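Local structure of RNA-binding protein RO60 (2NVO) at residues V222-L227 against Q243-P248. The protein binds several small RNAs that accumulate during recovery from ultraviolet irradiation and contributes to the bacterium's resistance to that radiation. Numbering follows the deposited sequence.
Sequences VIEGHL and QEYRLP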
ATOM      1  N   VAL A 222      18.872 -22.591  -3.144  1.00 47.93           N
ATOM      2  CA  VAL A 222      17.505 -22.151  -2.881  1.00 49.07           C
ATOM      3  C   VAL A 222      16.541 -22.802  -3.868  1.00 45.79           C
ATOM      4  O   VAL A 222      15.409 -23.129  -3.519  1.00 44.64           O
ATOM      5  CB  VAL A 222      17.351 -20.611  -2.910  1.00 47.27           C
ATOM      6  CG1 VAL A 222      18.475 -19.955  -2.128  1.00 50.13           C
ATOM      7  CG2 VAL A 222      17.316 -20.092  -4.334  1.00 45.17           C
ATOM      8  N   ILE A 223      17.006 -23.015  -5.094  1.00 42.94           N
ATOM      9  CA  ILE A 223      16.193 -23.689  -6.096  1.00 45.30           C
ATOM     10  C   ILE A 223      15.931 -25.155  -5.729  1.00 44.61           C
ATOM     11  O   ILE A 223      14.782 -25.600  -5.704  1.00 42.65           O
ATOM     12  CB  ILE A 223      16.812 -23.566  -7.496  1.00 43.95           C
ATOM     13  CG1 ILE A 223      16.831 -22.097  -7.922  1.00 38.25           C
ATOM     14  CG2 ILE A 223      16.040 -24.422  -8.500  1.00 41.18           C
ATOM     15  CD1 ILE A 223      17.312 -21.868  -9.345  1.00 39.52           C
ATOM     16  N   GLU A 224      16.986 -25.901  -5.420  1.00 46.04           N
ATOM     17  CA  GLU A 224      16.824 -27.292  -5.012  1.00 47.27           C
ATOM     18  C   GLU A 224      15.895 -27.383  -3.809  1.00 47.30           C
ATOM     19  O   GLU A 224      15.000 -28.229  -3.758  1.00 47.64           O
ATOM     20  CB  GLU A 224      18.176 -27.921  -4.669  1.00 53.06           C
ATOM     21  CG  GLU A 224      18.089 -29.403  -4.323  1.00 54.15           C
ATOM     22  CD  GLU A 224      19.448 -30.058  -4.190  1.00 56.03           C
ATOM     23  OE1 GLU A 224      20.273 -29.570  -3.389  1.00 56.41           O
ATOM     24  OE2 GLU A 224      19.689 -31.067  -4.887  1.00 56.29           O
ATOM     25  N   GLY A 225      16.119 -26.495  -2.846  1.00 48.54           N
ATOM     26  CA  GLY A 225      15.319 -26.444  -1.641  1.00 45.66           C
ATOM     27  C   GLY A 225      13.845 -26.251  -1.929  1.00 45.72           C
ATOM     28  O   GLY A 225      13.008 -26.954  -1.363  1.00 43.54           O
ATOM     29  N   HIS A 226      13.527 -25.298  -2.801  1.00 40.46           N
ATOM     30  CA  HIS A 226      12.141 -25.038  -3.177  1.00 42.68           C
ATOM     31  C   HIS A 226      11.533 -26.231  -3.903  1.00 42.16           C
ATOM     32  O   HIS A 226      10.358 -26.547  -3.723  1.00 40.07           O
ATOM     33  CB  HIS A 226      12.025 -23.775  -4.037  1.00 41.09           C
ATOM     34  CG  HIS A 226      11.764 -22.526  -3.247  1.00 41.77           C
ATOM     35  ND1 HIS A 226      10.495 -22.127  -2.884  1.00 41.72           N
ATOM     36  CD2 HIS A 226      12.608 -21.596  -2.746  1.00 44.18           C
ATOM     37  CE1 HIS A 226      10.572 -21.003  -2.196  1.00 40.38           C
ATOM     38  NE2 HIS A 226      11.840 -20.656  -2.096  1.00 40.25           N
ATOM     39  N   LEU A 227      12.342 -26.893  -4.718  1.00 41.83           N
ATOM     40  CA  LEU A 227      11.892 -28.083  -5.423  1.00 46.00           C
ATOM     41  C   LEU A 227      11.439 -29.140  -4.422  1.00 46.83           C
ATOM     42  O   LEU A 227      10.266 -29.523  -4.394  1.00 50.75           O
ATOM     43  CB  LEU A 227      13.010 -28.628  -6.311  1.00 45.67           C
ATOM     44  CG  LEU A 227      13.418 -27.684  -7.444  1.00 45.73           C
ATOM     45  CD1 LEU A 227      14.543 -28.273  -8.272  1.00 44.88           C
ATOM     46  CD2 LEU A 227      12.215 -27.356  -8.318  1.00 43.52           C
ATOM     47  N   GLN A 243      14.725 -24.774   7.150  1.00 53.42           N
ATOM     48  CA  GLN A 243      15.856 -24.644   8.056  1.00 55.16           C
ATOM     49  C   GLN A 243      17.157 -24.890   7.301  1.00 54.42           C
ATOM     50  O   GLN A 243      18.074 -24.072   7.348  1.00 54.48           O
ATOM     51  CB  GLN A 243      15.731 -25.609   9.237  1.00 52.93           C
ATOM     52  CG  GLN A 243      14.870 -25.088  10.376  1.00 52.35           C
ATOM     53  CD  GLN A 243      14.853 -26.026  11.570  1.00 59.26           C
ATOM     54  OE1 GLN A 243      15.085 -27.229  11.434  1.00 59.66           O
ATOM     55  NE2 GLN A 243      14.577 -25.480  12.750  1.00 58.44           N
ATOM     56  N   GLU A 244      17.236 -26.010   6.592  1.00 52.03           N
ATOM     57  CA  GLU A 244      18.434 -26.289   5.813  1.00 56.11           C
ATOM     58  C   GLU A 244      18.647 -25.255   4.713  1.00 56.20           C
ATOM     59  O   GLU A 244      19.777 -24.856   4.437  1.00 56.44           O
ATOM     60  CB  GLU A 244      18.392 -27.688   5.194  1.00 56.56           C
ATOM     61  CG  GLU A 244      19.426 -27.859   4.091  1.00 56.68           C
ATOM     62  CD  GLU A 244      19.629 -29.299   3.668  1.00 61.74           C
ATOM     63  OE1 GLU A 244      18.709 -30.124   3.868  1.00 61.83           O
ATOM     64  OE2 GLU A 244      20.716 -29.601   3.123  1.00 65.56           O
ATOM     65  N   TYR A 245      17.554 -24.813   4.100  1.00 56.14           N
ATOM     66  CA  TYR A 245      17.635 -24.058   2.851  1.00 55.76           C
ATOM     67  C   TYR A 245      17.208 -22.589   2.918  1.00 56.62           C
ATOM     68  O   TYR A 245      16.976 -21.972   1.878  1.00 59.07           O
ATOM     69  CB  TYR A 245      16.809 -24.762   1.770  1.00 56.08           C
ATOM     70  CG  TYR A 245      17.471 -25.973   1.155  1.00 55.52           C
ATOM     71  CD1 TYR A 245      18.460 -25.831   0.189  1.00 56.02           C
ATOM     72  CD2 TYR A 245      17.094 -27.258   1.525  1.00 56.79           C
ATOM     73  CE1 TYR A 245      19.066 -26.936  -0.383  1.00 56.09           C
ATOM     74  CE2 TYR A 245      17.693 -28.367   0.957  1.00 56.88           C
ATOM     75  CZ  TYR A 245      18.677 -28.197   0.003  1.00 56.17           C
ATOM     76  OH  TYR A 245      19.277 -29.296  -0.566  1.00 61.51           O
ATOM     77  N   ARG A 246      17.097 -22.035   4.123  1.00 56.95           N
ATOM     78  CA  ARG A 246      16.708 -20.630   4.309  1.00 60.02           C
ATOM     79  C   ARG A 246      15.410 -20.257   3.580  1.00 57.49           C
ATOM     80  O   ARG A 246      15.199 -19.101   3.214  1.00 61.18           O
ATOM     81  CB  ARG A 246      17.856 -19.682   3.907  1.00 60.46           C
ATOM     82  CG  ARG A 246      18.125 -19.570   2.398  1.00 59.34           C
ATOM     83  CD  ARG A 246      17.596 -18.266   1.808  1.00 60.42           C
ATOM     84  NE  ARG A 246      17.168 -18.415   0.418  1.00 61.66           N
ATOM     85  CZ  ARG A 246      17.056 -17.406  -0.444  1.00 61.49           C
ATOM     86  NH1 ARG A 246      16.648 -17.631  -1.689  1.00 58.04           N
ATOM     87  NH2 ARG A 246      17.361 -16.169  -0.066  1.00 59.00           N
ATOM     88  N   LEU A 247      14.529 -21.236   3.400  1.00 57.25           N
ATOM     89  CA  LEU A 247      13.358 -21.059   2.544  1.00 54.65           C
ATOM     90  C   LEU A 247      12.190 -20.330   3.208  1.00 54.02           C
ATOM     91  O   LEU A 247      11.896 -20.546   4.386  1.00 53.70           O
ATOM     92  CB  LEU A 247      12.881 -22.415   2.015  1.00 53.77           C
ATOM     93  CG  LEU A 247      13.880 -23.198   1.162  1.00 50.42           C
ATOM     94  CD1 LEU A 247      13.388 -24.613   0.961  1.00 48.97           C
ATOM     95  CD2 LEU A 247      14.122 -22.510  -0.170  1.00 49.70           C
ATOM     96  N   PRO A 248      11.517 -19.464   2.438  1.00 51.33           N
ATOM     97  CA  PRO A 248      10.300 -18.748   2.835  1.00 48.42           C
ATOM     98  C   PRO A 248       9.122 -19.681   3.118  1.00 49.62           C
ATOM     99  O   PRO A 248       9.052 -20.782   2.571  1.00 48.71           O
ATOM    100  CB  PRO A 248       9.998 -17.883   1.604  1.00 50.46           C
ATOM    101  CG  PRO A 248      10.780 -18.536   0.483  1.00 50.56           C
ATOM    102  CD  PRO A 248      12.029 -18.963   1.155  1.00 50.71           C
TER
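G225, within helix 219-229, lies against Y245 of helix 235-245, their CA atoms 5.6 Å apart. R246 then turns the chain out of helical geometry with a positive phi, and L247 and P248 continue in extended conformation alongside helix 219-229. The Y245 ring lies flat over the bare backbone at G225: G225 CA sits 3.6 Å from the ring centroid and 13° off the ring normal, a CH-pi contact. E244 CG lies off-centre over the opposite face. At the far edge of the ring, Y245 OH donates a hydrogen bond to E224 OE1 (3.0 Å), meeting the carboxylate from above its plane, with carboxylate and ring planes 74° apart. E224 reaches it on an extended chain whose CG is anti to the backbone N (chi1 -176°). K228 NZ also hydrogen-bonds Y245 OH, so the phenol oxygen is held from two residues of one helix. The contact joins two consecutive helices of the TROVE domain, a horseshoe built from HEAT-like repeats; both segments fall in the region assigned by similarity to RNA binding. The two methyls of L247 lie against carbonyl oxygens of one helical turn, CD1 3.3 Å from G225 O and CD2 3.6 Å from V222 O. P248 CG comes up to the edge of the imidazole, 3.5 Å from H226 NE2, its side chain nearly perpendicular to that of H226. R246, kinked about its second and third torsions, brings its guanidinium obliquely onto V222 CG1; its NE is buried without a polar partner. Helix 166-175 packs on V222 and H226 through A170 and V174.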